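Local coordinates for tRNA-splicing ligase RtcB (Thermus thermophilus, PDB 2EPG), which probably joins RNA ends, ligating 2',3'-cyclic phosphate or 3'-phosphate termini to 5'-hydroxyl termini with GTP and manganese, at residues A[51-59]-A[70-79]; A[82-92]-A[350-359]. One frame throughout, in Å; residues are numbered along the deposited sequence.

Contact 1: A[51-59]-A[70-79]; sequences YASLQQLMN and ALAMPDIHWG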
loop_
_atom_site.group_PDB
_atom_site.type_symbol
_atom_site.label_atom_id
_atom_site.label_comp_id
_atom_site.label_asym_id
_atom_site.label_seq_id
_atom_site.Cartn_x
_atom_site.Cartn_y
_atom_site.Cartn_z
ATOM N N TYR A 51 -14.778 15.691 13.557
ATOM C CA TYR A 51 -14.180 15.922 12.248
ATOM C C TYR A 51 -12.677 16.166 12.337
ATOM O O TYR A 51 -12.105 16.874 11.514
ATOM C CB TYR A 51 -14.855 17.115 11.571
ATOM C CG TYR A 51 -16.345 16.940 11.350
ATOM C CD1 TYR A 51 -17.257 17.870 11.854
ATOM C CD2 TYR A 51 -16.842 15.865 10.614
ATOM C CE1 TYR A 51 -18.629 17.738 11.627
ATOM C CE2 TYR A 51 -18.211 15.723 10.380
ATOM C CZ TYR A 51 -19.098 16.665 10.891
ATOM O OH TYR A 51 -20.451 16.538 10.663
ATOM N N ALA A 52 -12.039 15.564 13.332
ATOM C CA ALA A 52 -10.607 15.727 13.542
ATOM C C ALA A 52 -9.760 15.404 12.306
ATOM O O ALA A 52 -8.900 16.194 11.901
ATOM C CB ALA A 52 -10.168 14.866 14.713
ATOM N N SER A 53 -9.998 14.245 11.706
ATOM C CA SER A 53 -9.225 13.860 10.537
ATOM C C SER A 53 -9.417 14.853 9.394
ATOM O O SER A 53 -8.506 15.078 8.599
ATOM C CB SER A 53 -9.603 12.439 10.098
ATOM O OG SER A 53 -10.975 12.344 9.760
ATOM N N LEU A 54 -10.598 15.458 9.313
ATOM C CA LEU A 54 -10.853 16.434 8.257
ATOM C C LEU A 54 -10.047 17.710 8.496
ATOM O O LEU A 54 -9.568 18.338 7.547
ATOM C CB LEU A 54 -12.341 16.766 8.163
ATOM C CG LEU A 54 -13.291 15.633 7.765
ATOM C CD1 LEU A 54 -14.683 16.214 7.551
ATOM C CD2 LEU A 54 -12.809 14.957 6.496
ATOM N N GLN A 55 -9.905 18.096 9.762
ATOM C CA GLN A 55 -9.121 19.282 10.101
ATOM C C GLN A 55 -7.692 19.020 9.626
ATOM O O GLN A 55 -7.022 19.926 9.137
ATOM C CB GLN A 55 -9.134 19.538 11.615
ATOM C CG GLN A 55 -8.096 20.574 12.098
ATOM C CD GLN A 55 -8.409 22.011 11.675
ATOM O OE1 GLN A 55 -9.344 22.634 12.185
ATOM N NE2 GLN A 55 -7.621 22.541 10.742
ATOM N N GLN A 56 -7.230 17.779 9.786
ATOM C CA GLN A 56 -5.893 17.411 9.328
ATOM C C GLN A 56 -5.841 17.536 7.811
ATOM O O GLN A 56 -4.846 18.008 7.261
ATOM C CB GLN A 56 -5.540 15.971 9.705
ATOM C CG GLN A 56 -5.281 15.742 11.164
ATOM C CD GLN A 56 -4.588 14.429 11.411
ATOM O OE1 GLN A 56 -4.991 13.392 10.879
ATOM N NE2 GLN A 56 -3.534 14.457 12.221
ATOM N N LEU A 57 -6.907 17.101 7.137
ATOM C CA LEU A 57 -6.962 17.198 5.673
ATOM C C LEU A 57 -6.894 18.678 5.285
ATOM O O LEU A 57 -6.235 19.056 4.309
ATOM C CB LEU A 57 -8.254 16.573 5.120
ATOM C CG LEU A 57 -8.409 16.655 3.590
ATOM C CD1 LEU A 57 -7.299 15.857 2.947
ATOM C CD2 LEU A 57 -9.777 16.135 3.138
HETATM N N MSE A 58 -7.565 19.524 6.061
HETATM C CA MSE A 58 -7.537 20.958 5.783
HETATM C C MSE A 58 -6.131 21.531 5.978
HETATM O O MSE A 58 -5.714 22.427 5.249
HETATM C CB MSE A 58 -8.547 21.690 6.676
HETATM C CG MSE A 58 -9.988 21.488 6.233
HETATM SE SE MSE A 58 -11.298 21.918 7.616
HETATM C CE MSE A 58 -11.283 23.843 7.412
ATOM N N ASN A 59 -5.396 21.005 6.955
ATOM C CA ASN A 59 -4.030 21.472 7.215
ATOM C C ASN A 59 -3.137 21.124 6.017
ATOM O O ASN A 59 -2.290 21.912 5.604
ATOM C CB ASN A 59 -3.469 20.806 8.473
ATOM C CG ASN A 59 -4.223 21.192 9.741
ATOM O OD1 ASN A 59 -4.125 20.499 10.748
ATOM N ND2 ASN A 59 -4.948 22.291 9.702
ATOM N N ALA A 70 -6.825 18.574 -2.132
ATOM C CA ALA A 70 -6.176 17.689 -1.178
ATOM C C ALA A 70 -7.289 16.655 -0.988
ATOM O O ALA A 70 -8.460 17.038 -0.925
ATOM C CB ALA A 70 -5.884 18.432 0.147
ATOM N N LEU A 71 -6.940 15.371 -0.889
ATOM C CA LEU A 71 -7.945 14.314 -0.777
ATOM C C LEU A 71 -7.820 13.342 0.375
ATOM O O LEU A 71 -6.741 13.129 0.930
ATOM C CB LEU A 71 -7.961 13.470 -2.056
ATOM C CG LEU A 71 -8.402 14.106 -3.366
ATOM C CD1 LEU A 71 -7.454 13.688 -4.468
ATOM C CD2 LEU A 71 -9.845 13.689 -3.676
ATOM N N ALA A 72 -8.945 12.710 0.687
ATOM C CA ALA A 72 -9.013 11.702 1.741
ATOM C C ALA A 72 -10.028 10.631 1.339
ATOM O O ALA A 72 -11.123 10.956 0.867
ATOM C CB ALA A 72 -9.423 12.329 3.062
HETATM N N MSE A 73 -9.646 9.371 1.531
HETATM C CA MSE A 73 -10.474 8.195 1.223
HETATM C C MSE A 73 -11.547 7.930 2.292
HETATM O O MSE A 73 -11.497 8.505 3.380
HETATM C CB MSE A 73 -9.573 6.957 1.084
HETATM C CG MSE A 73 -8.624 7.035 -0.092
HETATM SE SE MSE A 73 -9.634 7.209 -1.734
HETATM C CE MSE A 73 -8.540 8.423 -2.704
ATOM N N PRO A 74 -12.516 7.034 2.001
ATOM C CA PRO A 74 -13.586 6.720 2.954
ATOM C C PRO A 74 -13.136 6.202 4.312
ATOM O O PRO A 74 -13.875 6.319 5.281
ATOM C CB PRO A 74 -14.442 5.700 2.201
ATOM C CG PRO A 74 -14.274 6.094 0.796
ATOM C CD PRO A 74 -12.766 6.348 0.725
ATOM N N ASP A 75 -11.939 5.633 4.401
ATOM C CA ASP A 75 -11.466 5.127 5.694
ATOM C C ASP A 75 -10.525 6.086 6.394
ATOM O O ASP A 75 -9.692 5.661 7.182
ATOM C CB ASP A 75 -10.744 3.791 5.534
ATOM C CG ASP A 75 -9.596 3.861 4.544
ATOM O OD1 ASP A 75 -8.829 2.879 4.462
ATOM O OD2 ASP A 75 -9.468 4.888 3.836
ATOM N N ILE A 76 -10.662 7.375 6.106
ATOM C CA ILE A 76 -9.818 8.398 6.703
ATOM C C ILE A 76 -9.921 8.454 8.216
ATOM O O ILE A 76 -11.001 8.249 8.788
ATOM C CB ILE A 76 -10.183 9.779 6.158
ATOM C CG1 ILE A 76 -9.379 10.866 6.878
ATOM C CG2 ILE A 76 -11.664 10.032 6.347
ATOM C CD1 ILE A 76 -9.743 12.274 6.428
ATOM N N HIS A 77 -8.781 8.727 8.856
ATOM C CA HIS A 77 -8.704 8.874 10.310
ATOM C C HIS A 77 -7.427 9.572 10.769
ATOM O O HIS A 77 -6.497 9.772 9.981
ATOM C CB HIS A 77 -8.847 7.523 11.026
ATOM C CG HIS A 77 -7.922 6.461 10.528
ATOM N ND1 HIS A 77 -7.061 5.777 11.361
ATOM C CD2 HIS A 77 -7.765 5.920 9.296
ATOM C CE1 HIS A 77 -6.416 4.858 10.663
ATOM N NE2 HIS A 77 -6.825 4.924 9.407
ATOM N N TRP A 78 -7.405 9.942 12.050
ATOM C CA TRP A 78 -6.278 10.645 12.654
ATOM C C TRP A 78 -4.924 10.020 12.323
ATOM O O TRP A 78 -4.742 8.808 12.417
ATOM C CB TRP A 78 -6.444 10.711 14.182
ATOM C CG TRP A 78 -5.509 11.697 14.817
ATOM C CD1 TRP A 78 -5.752 13.027 15.050
ATOM C CD2 TRP A 78 -4.134 11.476 15.162
ATOM N NE1 TRP A 78 -4.610 13.645 15.509
ATOM C CE2 TRP A 78 -3.601 12.719 15.586
ATOM C CE3 TRP A 78 -3.294 10.349 15.145
ATOM C CZ2 TRP A 78 -2.262 12.867 15.992
ATOM C CZ3 TRP A 78 -1.960 10.496 15.547
ATOM C CH2 TRP A 78 -1.461 11.752 15.964
ATOM N N GLY A 79 -3.975 10.866 11.935
ATOM C CA GLY A 79 -2.640 10.396 11.609
ATOM C C GLY A 79 -1.571 11.397 12.014
ATOM O O GLY A 79 -1.855 12.378 12.694
#

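Contact 2: A[82-92]-A[350-359]; sequences FPIGGVAAFDP and RRVLVHRKGA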
loop_
_atom_site.group_PDB
_atom_site.type_symbol
_atom_site.label_atom_id
_atom_site.label_comp_id
_atom_site.label_asym_id
_atom_site.label_seq_id
_atom_site.Cartn_x
_atom_site.Cartn_y
_atom_site.Cartn_z
ATOM N N PHE A 82 -0.465 14.428 8.252
ATOM C CA PHE A 82 -1.446 14.141 7.203
ATOM C C PHE A 82 -2.390 13.090 7.766
ATOM O O PHE A 82 -1.990 12.287 8.620
ATOM C CB PHE A 82 -0.776 13.533 5.962
ATOM C CG PHE A 82 -0.026 14.521 5.106
ATOM C CD1 PHE A 82 0.964 15.328 5.646
ATOM C CD2 PHE A 82 -0.304 14.626 3.744
ATOM C CE1 PHE A 82 1.666 16.225 4.840
ATOM C CE2 PHE A 82 0.394 15.523 2.932
ATOM C CZ PHE A 82 1.375 16.318 3.477
ATOM N N PRO A 83 -3.658 13.078 7.318
ATOM C CA PRO A 83 -4.562 12.050 7.848
ATOM C C PRO A 83 -4.284 10.714 7.166
ATOM O O PRO A 83 -3.729 10.670 6.067
ATOM C CB PRO A 83 -5.946 12.584 7.488
ATOM C CG PRO A 83 -5.684 13.309 6.188
ATOM C CD PRO A 83 -4.408 14.066 6.520
ATOM N N ILE A 84 -4.634 9.619 7.829
ATOM C CA ILE A 84 -4.457 8.312 7.224
ATOM C C ILE A 84 -5.616 8.226 6.245
ATOM O O ILE A 84 -6.742 8.612 6.574
ATOM C CB ILE A 84 -4.531 7.192 8.274
ATOM C CG1 ILE A 84 -3.376 7.371 9.272
ATOM C CG2 ILE A 84 -4.452 5.820 7.579
ATOM C CD1 ILE A 84 -3.368 6.393 10.429
ATOM N N GLY A 85 -5.328 7.758 5.036
ATOM C CA GLY A 85 -6.336 7.687 3.998
ATOM C C GLY A 85 -6.190 8.910 3.092
ATOM O O GLY A 85 -7.007 9.142 2.211
ATOM N N GLY A 86 -5.136 9.692 3.293
ATOM C CA GLY A 86 -4.957 10.885 2.487
ATOM C C GLY A 86 -4.140 10.759 1.208
ATOM O O GLY A 86 -3.257 9.919 1.096
ATOM N N VAL A 87 -4.462 11.610 0.240
ATOM C CA VAL A 87 -3.779 11.674 -1.042
ATOM C C VAL A 87 -3.544 13.162 -1.269
ATOM O O VAL A 87 -4.486 13.970 -1.186
ATOM C CB VAL A 87 -4.658 11.101 -2.184
ATOM C CG1 VAL A 87 -4.004 11.355 -3.546
ATOM C CG2 VAL A 87 -4.877 9.610 -1.978
ATOM N N ALA A 88 -2.298 13.536 -1.545
ATOM C CA ALA A 88 -1.971 14.948 -1.767
ATOM C C ALA A 88 -0.883 15.075 -2.813
ATOM O O ALA A 88 0.228 14.589 -2.620
ATOM C CB ALA A 88 -1.510 15.601 -0.443
ATOM N N ALA A 89 -1.206 15.733 -3.918
ATOM C CA ALA A 89 -0.259 15.919 -5.002
ATOM C C ALA A 89 0.393 17.302 -4.873
ATOM O O ALA A 89 -0.278 18.285 -4.523
ATOM C CB ALA A 89 -0.982 15.781 -6.347
ATOM N N PHE A 90 1.703 17.357 -5.125
ATOM C CA PHE A 90 2.471 18.594 -5.045
ATOM C C PHE A 90 3.265 18.828 -6.330
ATOM O O PHE A 90 3.917 17.912 -6.831
ATOM C CB PHE A 90 3.408 18.541 -3.838
ATOM C CG PHE A 90 2.690 18.685 -2.512
ATOM C CD1 PHE A 90 2.160 17.573 -1.861
ATOM C CD2 PHE A 90 2.520 19.938 -1.937
ATOM C CE1 PHE A 90 1.473 17.707 -0.654
ATOM C CE2 PHE A 90 1.829 20.084 -0.729
ATOM C CZ PHE A 90 1.307 18.971 -0.086
ATOM N N ASP A 91 3.200 20.048 -6.866
ATOM C CA ASP A 91 3.893 20.369 -8.109
ATOM C C ASP A 91 5.263 21.007 -7.862
ATOM O O ASP A 91 5.354 22.133 -7.368
ATOM C CB ASP A 91 3.044 21.323 -8.955
ATOM C CG ASP A 91 3.595 21.506 -10.360
ATOM O OD1 ASP A 91 4.804 21.331 -10.570
ATOM O OD2 ASP A 91 2.812 21.847 -11.261
ATOM N N PRO A 92 6.342 20.307 -8.238
ATOM C CA PRO A 92 7.711 20.810 -8.048
ATOM C C PRO A 92 7.926 22.177 -8.688
ATOM O O PRO A 92 8.628 23.023 -8.137
ATOM C CB PRO A 92 8.585 19.741 -8.719
ATOM C CG PRO A 92 7.715 18.526 -8.740
ATOM C CD PRO A 92 6.352 19.083 -9.052
ATOM N N ARG A 350 1.021 17.240 -16.206
ATOM C CA ARG A 350 2.273 17.642 -15.550
ATOM C C ARG A 350 2.842 16.554 -14.641
ATOM O O ARG A 350 2.148 15.605 -14.266
ATOM C CB ARG A 350 2.063 18.905 -14.712
ATOM C CG ARG A 350 1.808 20.170 -15.520
ATOM C CD ARG A 350 1.546 21.387 -14.630
ATOM N NE ARG A 350 0.262 21.315 -13.931
ATOM C CZ ARG A 350 -0.931 21.347 -14.531
ATOM N NH1 ARG A 350 -2.040 21.275 -13.810
ATOM N NH2 ARG A 350 -1.021 21.450 -15.851
ATOM N N ARG A 351 4.114 16.700 -14.286
ATOM C CA ARG A 351 4.750 15.745 -13.396
ATOM C C ARG A 351 4.524 16.278 -11.988
ATOM O O ARG A 351 4.903 17.407 -11.676
ATOM C CB ARG A 351 6.242 15.665 -13.699
ATOM C CG ARG A 351 7.070 14.872 -12.689
ATOM C CD ARG A 351 8.513 14.783 -13.194
ATOM N NE ARG A 351 9.503 14.826 -12.125
ATOM C CZ ARG A 351 10.125 13.762 -11.641
ATOM N NH1 ARG A 351 11.011 13.906 -10.664
ATOM N NH2 ARG A 351 9.865 12.555 -12.141
ATOM N N VAL A 352 3.876 15.488 -11.141
ATOM C CA VAL A 352 3.634 15.928 -9.778
ATOM C C VAL A 352 4.026 14.820 -8.831
ATOM O O VAL A 352 4.150 13.674 -9.239
ATOM C CB VAL A 352 2.146 16.308 -9.552
ATOM C CG1 VAL A 352 1.773 17.492 -10.427
ATOM C CG2 VAL A 352 1.249 15.122 -9.852
ATOM N N LEU A 353 4.260 15.171 -7.574
ATOM C CA LEU A 353 4.617 14.191 -6.565
ATOM C C LEU A 353 3.350 13.887 -5.763
ATOM O O LEU A 353 2.804 14.775 -5.103
ATOM C CB LEU A 353 5.694 14.750 -5.630
ATOM C CG LEU A 353 6.059 13.823 -4.468
ATOM C CD1 LEU A 353 6.784 12.605 -5.010
ATOM C CD2 LEU A 353 6.927 14.580 -3.454
ATOM N N VAL A 354 2.904 12.636 -5.797
ATOM C CA VAL A 354 1.689 12.249 -5.088
ATOM C C VAL A 354 1.956 11.500 -3.788
ATOM O O VAL A 354 2.511 10.395 -3.811
ATOM C CB VAL A 354 0.792 11.356 -5.979
ATOM C CG1 VAL A 354 -0.548 11.067 -5.268
ATOM C CG2 VAL A 354 0.562 12.039 -7.320
ATOM N N HIS A 355 1.552 12.111 -2.667
ATOM C CA HIS A 355 1.711 11.520 -1.345
ATOM C C HIS A 355 0.456 10.687 -1.093
ATOM O O HIS A 355 -0.681 11.170 -1.257
ATOM C CB HIS A 355 1.778 12.583 -0.230
ATOM C CG HIS A 355 3.018 13.425 -0.230
ATOM N ND1 HIS A 355 3.239 14.435 -1.143
ATOM C CD2 HIS A 355 4.080 13.439 0.615
ATOM C CE1 HIS A 355 4.382 15.039 -0.856
ATOM N NE2 HIS A 355 4.910 14.455 0.207
ATOM N N ARG A 356 0.664 9.445 -0.685
ATOM C CA ARG A 356 -0.440 8.552 -0.392
ATOM C C ARG A 356 -0.100 7.842 0.892
ATOM O O ARG A 356 0.859 7.081 0.940
ATOM C CB ARG A 356 -0.637 7.509 -1.511
ATOM C CG ARG A 356 -1.077 8.069 -2.883
ATOM C CD ARG A 356 -1.607 6.948 -3.807
ATOM N NE ARG A 356 -2.034 7.437 -5.117
ATOM C CZ ARG A 356 -1.230 7.582 -6.171
ATOM N NH1 ARG A 356 -1.715 8.042 -7.315
ATOM N NH2 ARG A 356 0.061 7.270 -6.091
ATOM N N LYS A 357 -0.867 8.113 1.938
ATOM C CA LYS A 357 -0.659 7.459 3.223
ATOM C C LYS A 357 -1.946 6.718 3.488
ATOM O O LYS A 357 -2.993 7.345 3.674
ATOM C CB LYS A 357 -0.428 8.464 4.356
ATOM C CG LYS A 357 0.053 7.771 5.639
ATOM C CD LYS A 357 -0.308 8.499 6.930
ATOM C CE LYS A 357 0.063 9.957 6.918
ATOM N NZ LYS A 357 -0.039 10.577 8.265
ATOM N N GLY A 358 -1.876 5.393 3.505
ATOM C CA GLY A 358 -3.076 4.603 3.729
ATOM C C GLY A 358 -4.063 4.775 2.585
ATOM O O GLY A 358 -5.263 4.952 2.795
ATOM N N ALA A 359 -3.543 4.758 1.368
ATOM C CA ALA A 359 -4.362 4.891 0.171
ATOM C C ALA A 359 -3.514 4.255 -0.911
ATOM O O ALA A 359 -2.289 4.143 -0.769
ATOM C CB ALA A 359 -4.635 6.357 -0.147
HETATM O O HOH W 1 5.572 19.873 -12.576
#

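Contact 1: A[51-59]-A[70-79]
Gln56 and Gly79 are held together by two hydrogen bonds that use both ends of one side-chain amide. Gly79 N donates to Gln56 OE1 over 2.9 Å and arrives in the carbonyl plane on a lone pair. The return bond, from Gln56 NE2 to Gly79 O, is shorter at 2.7 Å and straighter, with 167° at the hydrogen. Gly79 O lies almost in the plane of the Gln56 amide, although the donor stands well above the plane of the peptide carbonyl it reaches. With OE1 and NE2 both engaged by one backbone residue, the rotation of the amide is fixed.

The same amide makes a polar-aromatic contact. Its plane is only 21° from that of the Trp78 ring, and Gln56 NE2 sits 3.5 Å above one ring face, offset toward the rim near NE1.

In the fold, helix 52-59 packs against strand 70-73 at an axis separation of 8.5 Å, the two running roughly antiparallel. The chain then turns a corner through a type I beta turn from Met73 to Ile76, which brings 76-79 back under the first turns of the helix.

Apolar packing fills the space between helix and strand. Leu57 CG is anti to the backbone N (chi1 179°), and its two methyls diverge over the strand: CD2 meets Ala72 CB at 3.8 Å, while CD1 touches Ala70 CB and lies 3.4 Å from Leu71 O. Nearer the helix start, Ile76 CG1 and CD1 press against Ser53, CD1 lying 3.6 Å from Ser53 OG. Leu54 reaches the same methyl through CD2, its side chain crossing that of Ile76 at about a right angle. Leu57 also packs on Ala34 of the adjoining strand 34-37.

Contact 2: A[82-92]-A[350-359]
Lys357 and Phe82 meet at the end of an antiparallel strand pair, and the lysine side chain can be followed outward. From Lys357 CB the chain sets off with CG anti to the backbone N (chi1 -169°). CD passes 4.0 Å from Ile84 CG1, CE settles 3.8 Å from Phe82 CB after a bend at chi3, and NZ donates to Phe82 O at 2.6 Å from well above that carbonyl's plane. Tyr80 O takes a second bond from NZ, so two backbone carbonyls grip the tip.

Lys357 ends strand 350-357, which pairs with strand 86-90 at an axis distance of 4.5 Å; Phe82 and Ile84 come from the segment leading into 86-90. Ala88 with His355 and Phe90 with Leu353 are hydrogen-bonded pairs; Leu353 N to Phe90 O is nearly straight at 176°. Gly85 and Gly86 both face Lys357, a G1 beta bulge, and Gly85 N donates to Lys357 O at 2.7 Å.

Phe82, Phe90 and His355 form an aromatic cluster on the Ala88 side of the pair. The Phe90 and His355 planes are 79° apart in an oblique contact, with Phe90 CD1 3.4 Å from His355 ND1. That nitrogen also gives a weak bond to Ala88 O at the imidazole edge, and NE2 accepts from Ser99 N. On the other face, Val87 CG1 meets Val354 CG1, which lies over the centre of one guanidinium face of Arg356; Ser407 OG bonds Arg356 NE, and Glu345 forms a salt bridge with NH2.

At the far end, a water donates to Asp91 OD1 and Arg351 O, beside a long Asp91 OD2-Arg350 NE salt bridge; OD1 also accepts from Glu93 N.

Gly358 N donates to Asn340 OD1, tying this strand end to a predicted GMP-binding residue, consistent with a fixed backbone there.

How the contacts relate
Both segments of contact 1 precede those of contact 2 in the chain, and the contact centres lie 13 Å apart on the same side of the molecule's centre. Strands 70-73 and 86-90 are antiparallel neighbours, which places 86-90 between 70-73 and 350-357. Probable hydrogen bonds link Leu71 O with Val87 N (2.8 Å) and Met73 N with Gly85 O (2.7 Å). Helix 52-60 packs on this sheet region and reaches contact 2 where Gln56 OE1 approaches Pro83 CA. The 51-92 region is thereby joined to the distant segment 350-359 near the predicted guanylate site: His77 of contact 1 and Gly358 of contact 2 both lie close to His410, the predicted GMP-histidine residue.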